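PDB 1WZO: HpcE from Thermus thermophilus, which probably catalyses the isomerisation of 2-hydroxyhepta-2,4-diene-1,7-dioate or its carboxymethyl-hydroxymuconate precursor, as a member of the fumarylacetoacetate hydrolase family. Local coordinates for residues 186-189 and 190-194; 230-233 and 234-237. All coordinates share one frame; numbering follows the deposited sequence.

In the fold
Contact 1 (186-194) and contact 2 (230-237) are each local, within a continuous run of chain: a loop entering a helix, and a beta turn. Their centres are about 18 Å apart and their nearest atoms about 8 Å apart. Both join elements of the fumarylacetoacetate hydrolase fold. Contact 1 lies in the loop after strand 178-184 and runs into helix 192-200. Contact 2 joins strands 227-232 and 237-244, which belong to the same five-stranded sheet as 178-184. Each is partly buried, with contact 2 nearer the centre of the chain. Contact 1 relies on a capping box and a charged partner, Arg64. Contact 2 relies on one backbone bond, a bridging water and an apolar pair.

Contact 1: residues 186-189 and 190-194; sequences SRML and YSVAE
Met188 meets Tyr190 and Val192 where the chain enters helix 192-200, whose first turn carries a capping box. The Met188 side chain runs beside the backbone of this entry. Its CB lies 3.6 Å from Tyr190 O, and CG stays close to the same oxygen. SD is 3.5 Å from Tyr190 O and also approaches Val192 N. The chain then bends at chi3 (-130°), which carries CE to Val192 CG2 at 4.1 Å. The two side chains meet at an oblique angle. An alanine here would lose CG, SD and CE, and would probably leave Val192 CG2 without its methyl partner and the Tyr190 carbonyl less covered. Asn52, Gln167 and Thr213 also touch Met188, and Gln167 accepts from Val192 N.

Tyr190 is held at both ends: its backbone N donates to Asn52 OD1, and its OH bonds to Pro65 O. Arg64 reaches three points of this loop: it bonds to Leu189 O, forms a salt bridge with Glu194 OE1 and makes a cation-pi contact with the Tyr190 ring. In the box, Ser191 is the N-cap, and Glu194 N donates to Ser191 OG at 3.1 Å. In return, Ser191 N donates to Glu194 OE1 at 2.9 Å, an almost straight bond of 172° that uses the anti lone pair of OE1.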
ATOM      1  N   SER B 186     -22.058 -26.310   9.901  1.00 26.32           N
ATOM      2  CA  SER B 186     -21.832 -27.730   9.669  1.00 26.55           C
ATOM      3  C   SER B 186     -22.571 -28.170   8.414  1.00 26.49           C
ATOM      4  O   SER B 186     -22.309 -29.244   7.875  1.00 28.85           O
ATOM      5  CB  SER B 186     -22.317 -28.556  10.867  1.00 26.38           C
ATOM      6  OG  SER B 186     -23.680 -28.294  11.135  1.00 26.43           O
ATOM      7  N   ARG B 187     -23.488 -27.331   7.950  1.00 26.22           N
ATOM      8  CA  ARG B 187     -24.280 -27.634   6.763  1.00 26.52           C
ATOM      9  C   ARG B 187     -23.640 -27.146   5.461  1.00 25.72           C
ATOM     10  O   ARG B 187     -24.250 -27.210   4.395  1.00 24.87           O
ATOM     11  CB  ARG B 187     -25.681 -27.049   6.927  1.00 30.29           C
ATOM     12  CG  ARG B 187     -26.404 -27.616   8.143  1.00 34.75           C
ATOM     13  CD  ARG B 187     -27.595 -26.773   8.550  1.00 38.93           C
ATOM     14  NE  ARG B 187     -28.141 -27.222   9.828  1.00 43.54           N
ATOM     15  CZ  ARG B 187     -29.052 -26.557  10.533  1.00 44.79           C
ATOM     16  NH1 ARG B 187     -29.528 -25.401  10.088  1.00 44.99           N
ATOM     17  NH2 ARG B 187     -29.484 -27.050  11.686  1.00 46.25           N
ATOM     18  N   MET B 188     -22.407 -26.661   5.555  1.00 25.14           N
ATOM     19  CA  MET B 188     -21.670 -26.204   4.375  1.00 25.12           C
ATOM     20  C   MET B 188     -21.491 -27.390   3.432  1.00 25.14           C
ATOM     21  O   MET B 188     -21.115 -28.477   3.872  1.00 25.21           O
ATOM     22  CB  MET B 188     -20.285 -25.698   4.778  1.00 24.23           C
ATOM     23  CG  MET B 188     -20.131 -24.205   4.803  1.00 22.73           C
ATOM     24  SD  MET B 188     -18.404 -23.777   5.051  1.00 20.60           S
ATOM     25  CE  MET B 188     -18.545 -22.613   6.392  1.00 20.20           C
ATOM     26  N   LEU B 189     -21.752 -27.191   2.142  1.00 23.57           N
ATOM     27  CA  LEU B 189     -21.589 -28.278   1.182  1.00 23.63           C
ATOM     28  C   LEU B 189     -20.104 -28.528   0.983  1.00 23.52           C
ATOM     29  O   LEU B 189     -19.646 -29.675   0.989  1.00 24.00           O
ATOM     30  CB  LEU B 189     -22.276 -27.929  -0.136  1.00 25.21           C
ATOM     31  CG  LEU B 189     -23.798 -27.782  -0.007  1.00 29.16           C
ATOM     32  CD1 LEU B 189     -24.391 -27.448  -1.369  1.00 25.52           C
ATOM     33  CD2 LEU B 189     -24.407 -29.078   0.540  1.00 28.22           C
ATOM     34  N   TYR B 190     -19.357 -27.444   0.799  1.00 22.82           N
ATOM     35  CA  TYR B 190     -17.909 -27.508   0.659  1.00 21.48           C
ATOM     36  C   TYR B 190     -17.369 -26.824   1.908  1.00 21.71           C
ATOM     37  O   TYR B 190     -17.745 -25.693   2.209  1.00 20.50           O
ATOM     38  CB  TYR B 190     -17.418 -26.736  -0.571  1.00 23.89           C
ATOM     39  CG  TYR B 190     -17.531 -27.471  -1.888  1.00 24.01           C
ATOM     40  CD1 TYR B 190     -18.652 -27.320  -2.703  1.00 25.43           C
ATOM     41  CD2 TYR B 190     -16.504 -28.304  -2.328  1.00 26.08           C
ATOM     42  CE1 TYR B 190     -18.743 -27.981  -3.930  1.00 25.74           C
ATOM     43  CE2 TYR B 190     -16.585 -28.969  -3.550  1.00 26.55           C
ATOM     44  CZ  TYR B 190     -17.706 -28.801  -4.342  1.00 24.66           C
ATOM     45  OH  TYR B 190     -17.780 -29.450  -5.551  1.00 28.32           O
ATOM     46  N   SER B 191     -16.489 -27.503   2.632  1.00 21.29           N
ATOM     47  CA  SER B 191     -15.925 -26.936   3.851  1.00 20.22           C
ATOM     48  C   SER B 191     -14.920 -25.837   3.537  1.00 20.18           C
ATOM     49  O   SER B 191     -14.497 -25.669   2.390  1.00 18.33           O
ATOM     50  CB  SER B 191     -15.219 -28.021   4.657  1.00 19.06           C
ATOM     51  OG  SER B 191     -14.083 -28.507   3.962  1.00 19.23           O
ATOM     52  N   VAL B 192     -14.543 -25.089   4.567  1.00 19.32           N
ATOM     53  CA  VAL B 192     -13.558 -24.033   4.414  1.00 18.96           C
ATOM     54  C   VAL B 192     -12.290 -24.661   3.831  1.00 19.45           C
ATOM     55  O   VAL B 192     -11.698 -24.137   2.880  1.00 18.01           O
ATOM     56  CB  VAL B 192     -13.222 -23.395   5.774  1.00 18.65           C
ATOM     57  CG1 VAL B 192     -12.062 -22.429   5.619  1.00 18.04           C
ATOM     58  CG2 VAL B 192     -14.454 -22.689   6.335  1.00 17.10           C
ATOM     59  N   ALA B 193     -11.878 -25.792   4.399  1.00 18.22           N
ATOM     60  CA  ALA B 193     -10.681 -26.487   3.925  1.00 17.43           C
ATOM     61  C   ALA B 193     -10.799 -26.883   2.453  1.00 16.63           C
ATOM     62  O   ALA B 193      -9.865 -26.700   1.686  1.00 16.64           O
ATOM     63  CB  ALA B 193     -10.416 -27.726   4.779  1.00 17.89           C
ATOM     64  N   GLU B 194     -11.944 -27.428   2.058  1.00 16.92           N
ATOM     65  CA  GLU B 194     -12.129 -27.827   0.667  1.00 16.91           C
ATOM     66  C   GLU B 194     -12.136 -26.625  -0.279  1.00 17.09           C
ATOM     67  O   GLU B 194     -11.617 -26.702  -1.398  1.00 15.73           O
ATOM     68  CB  GLU B 194     -13.424 -28.620   0.510  1.00 18.59           C
ATOM     69  CG  GLU B 194     -13.389 -29.985   1.195  1.00 22.05           C
ATOM     70  CD  GLU B 194     -14.719 -30.693   1.113  1.00 23.24           C
ATOM     71  OE1 GLU B 194     -15.726 -30.091   1.532  1.00 21.74           O
ATOM     72  OE2 GLU B 194     -14.756 -31.845   0.628  1.00 25.63           O
TER

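Contact 2: residues 230-233 and 234-237; sequences LEIE and GLGA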
ATOM      1  N   LEU B 230     -26.031  -9.180  12.434  1.00 23.12           N
ATOM      2  CA  LEU B 230     -25.629 -10.545  12.157  1.00 22.42           C
ATOM      3  C   LEU B 230     -24.705 -11.042  13.255  1.00 21.57           C
ATOM      4  O   LEU B 230     -23.828 -10.316  13.724  1.00 22.14           O
ATOM      5  CB  LEU B 230     -24.926 -10.621  10.794  1.00 21.96           C
ATOM      6  CG  LEU B 230     -25.831 -10.715   9.560  1.00 22.60           C
ATOM      7  CD1 LEU B 230     -26.900  -9.633   9.593  1.00 21.99           C
ATOM      8  CD2 LEU B 230     -24.972 -10.597   8.302  1.00 21.97           C
ATOM      9  N   GLU B 231     -24.908 -12.288  13.660  1.00 21.74           N
ATOM     10  CA  GLU B 231     -24.098 -12.884  14.711  1.00 22.28           C
ATOM     11  C   GLU B 231     -23.650 -14.288  14.343  1.00 20.51           C
ATOM     12  O   GLU B 231     -24.381 -15.041  13.705  1.00 22.66           O
ATOM     13  CB  GLU B 231     -24.890 -12.928  16.025  1.00 22.52           C
ATOM     14  CG  GLU B 231     -25.136 -11.566  16.658  1.00 26.35           C
ATOM     15  CD  GLU B 231     -26.011 -11.644  17.908  1.00 29.01           C
ATOM     16  OE1 GLU B 231     -25.831 -12.587  18.706  1.00 29.16           O
ATOM     17  OE2 GLU B 231     -26.871 -10.760  18.092  1.00 28.52           O
ATOM     18  N   ILE B 232     -22.422 -14.616  14.723  1.00 20.89           N
ATOM     19  CA  ILE B 232     -21.873 -15.937  14.484  1.00 21.24           C
ATOM     20  C   ILE B 232     -21.195 -16.350  15.780  1.00 21.09           C
ATOM     21  O   ILE B 232     -20.492 -15.555  16.407  1.00 20.78           O
ATOM     22  CB  ILE B 232     -20.832 -15.957  13.347  1.00 19.17           C
ATOM     23  CG1 ILE B 232     -21.489 -15.543  12.024  1.00 20.68           C
ATOM     24  CG2 ILE B 232     -20.248 -17.356  13.213  1.00 18.24           C
ATOM     25  CD1 ILE B 232     -20.571 -15.690  10.806  1.00 21.71           C
ATOM     26  N   GLU B 233     -21.424 -17.596  16.174  1.00 21.96           N
ATOM     27  CA  GLU B 233     -20.871 -18.146  17.403  1.00 23.00           C
ATOM     28  C   GLU B 233     -19.425 -17.731  17.665  1.00 23.41           C
ATOM     29  O   GLU B 233     -18.523 -18.077  16.898  1.00 24.63           O
ATOM     30  CB  GLU B 233     -20.972 -19.674  17.359  1.00 24.26           C
ATOM     31  CG  GLU B 233     -20.790 -20.353  18.715  1.00 25.79           C
ATOM     32  CD  GLU B 233     -20.964 -21.857  18.634  1.00 26.36           C
ATOM     33  OE1 GLU B 233     -21.516 -22.341  17.621  1.00 23.64           O
ATOM     34  OE2 GLU B 233     -20.559 -22.555  19.591  1.00 29.08           O
ATOM     35  N   GLY B 234     -19.217 -16.980  18.745  1.00 22.27           N
ATOM     36  CA  GLY B 234     -17.885 -16.542  19.121  1.00 22.15           C
ATOM     37  C   GLY B 234     -17.267 -15.372  18.370  1.00 22.78           C
ATOM     38  O   GLY B 234     -16.168 -14.936  18.714  1.00 22.77           O
ATOM     39  N   LEU B 235     -17.954 -14.844  17.364  1.00 22.35           N
ATOM     40  CA  LEU B 235     -17.392 -13.740  16.581  1.00 23.58           C
ATOM     41  C   LEU B 235     -18.028 -12.373  16.842  1.00 24.02           C
ATOM     42  O   LEU B 235     -17.703 -11.392  16.166  1.00 23.36           O
ATOM     43  CB  LEU B 235     -17.481 -14.073  15.086  1.00 21.65           C
ATOM     44  CG  LEU B 235     -16.949 -15.453  14.666  1.00 21.02           C
ATOM     45  CD1 LEU B 235     -17.045 -15.602  13.149  1.00 19.00           C
ATOM     46  CD2 LEU B 235     -15.509 -15.625  15.122  1.00 18.51           C
ATOM     47  N   GLY B 236     -18.929 -12.306  17.816  1.00 22.71           N
ATOM     48  CA  GLY B 236     -19.572 -11.042  18.130  1.00 21.61           C
ATOM     49  C   GLY B 236     -20.796 -10.742  17.286  1.00 21.41           C
ATOM     50  O   GLY B 236     -21.461 -11.651  16.787  1.00 20.43           O
ATOM     51  N   ALA B 237     -21.091  -9.456  17.120  1.00 20.32           N
ATOM     52  CA  ALA B 237     -22.247  -9.035  16.344  1.00 21.37           C
ATOM     53  C   ALA B 237     -21.905  -7.868  15.418  1.00 21.85           C
ATOM     54  O   ALA B 237     -21.312  -6.871  15.844  1.00 22.43           O
ATOM     55  CB  ALA B 237     -23.398  -8.647  17.284  1.00 20.72           C
TER
HETATM   56  O   HOH W   1     -21.396 -13.798  18.656  1.00 40.02           O
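A type II beta turn from Ile232 to Leu235 reverses the chain between strands 227-232 and 237-244, and its two arms run nearly antiparallel. Leu235 N donates to Ile232 O at 2.8 Å, closing the turn. Water 1 donates to both Ile232 O and Gly236 O; the distance from the water to Gly236 O is 2.8 Å. It bridges the turn to the residue after it. Gly234 has positive phi, and a CB there would clash with Glu233 O.

On the face that carries Ile232 and Leu235, these two side chains pack together. Ile232 CG2, anti to the backbone N, lies 3.7 Å from Leu235 CD1, and Ile232 CB is close to the same methyl. Both side chains rest on Ile125 of strand 120-131. Glu231 and Ala237 form an antiparallel non-hydrogen-bonded pair on the other face. Glu231 CG touches Ala237 CB at 3.5 Å, while OE2 makes a salt bridge with Arg229. Ala237 CA makes a CH...O contact with Leu230 O at 3.3 Å. Glu233 OE1 accepts from Trp170 N of the neighbouring strand 170-175.

The chemistry is split between the two faces. The apolar pair faces strand 120-131, and the charged end of Glu231 lies on the other side. Ile232 O takes both an amide and a water, so one carbonyl closes the turn and, through the water, links to Gly236 O.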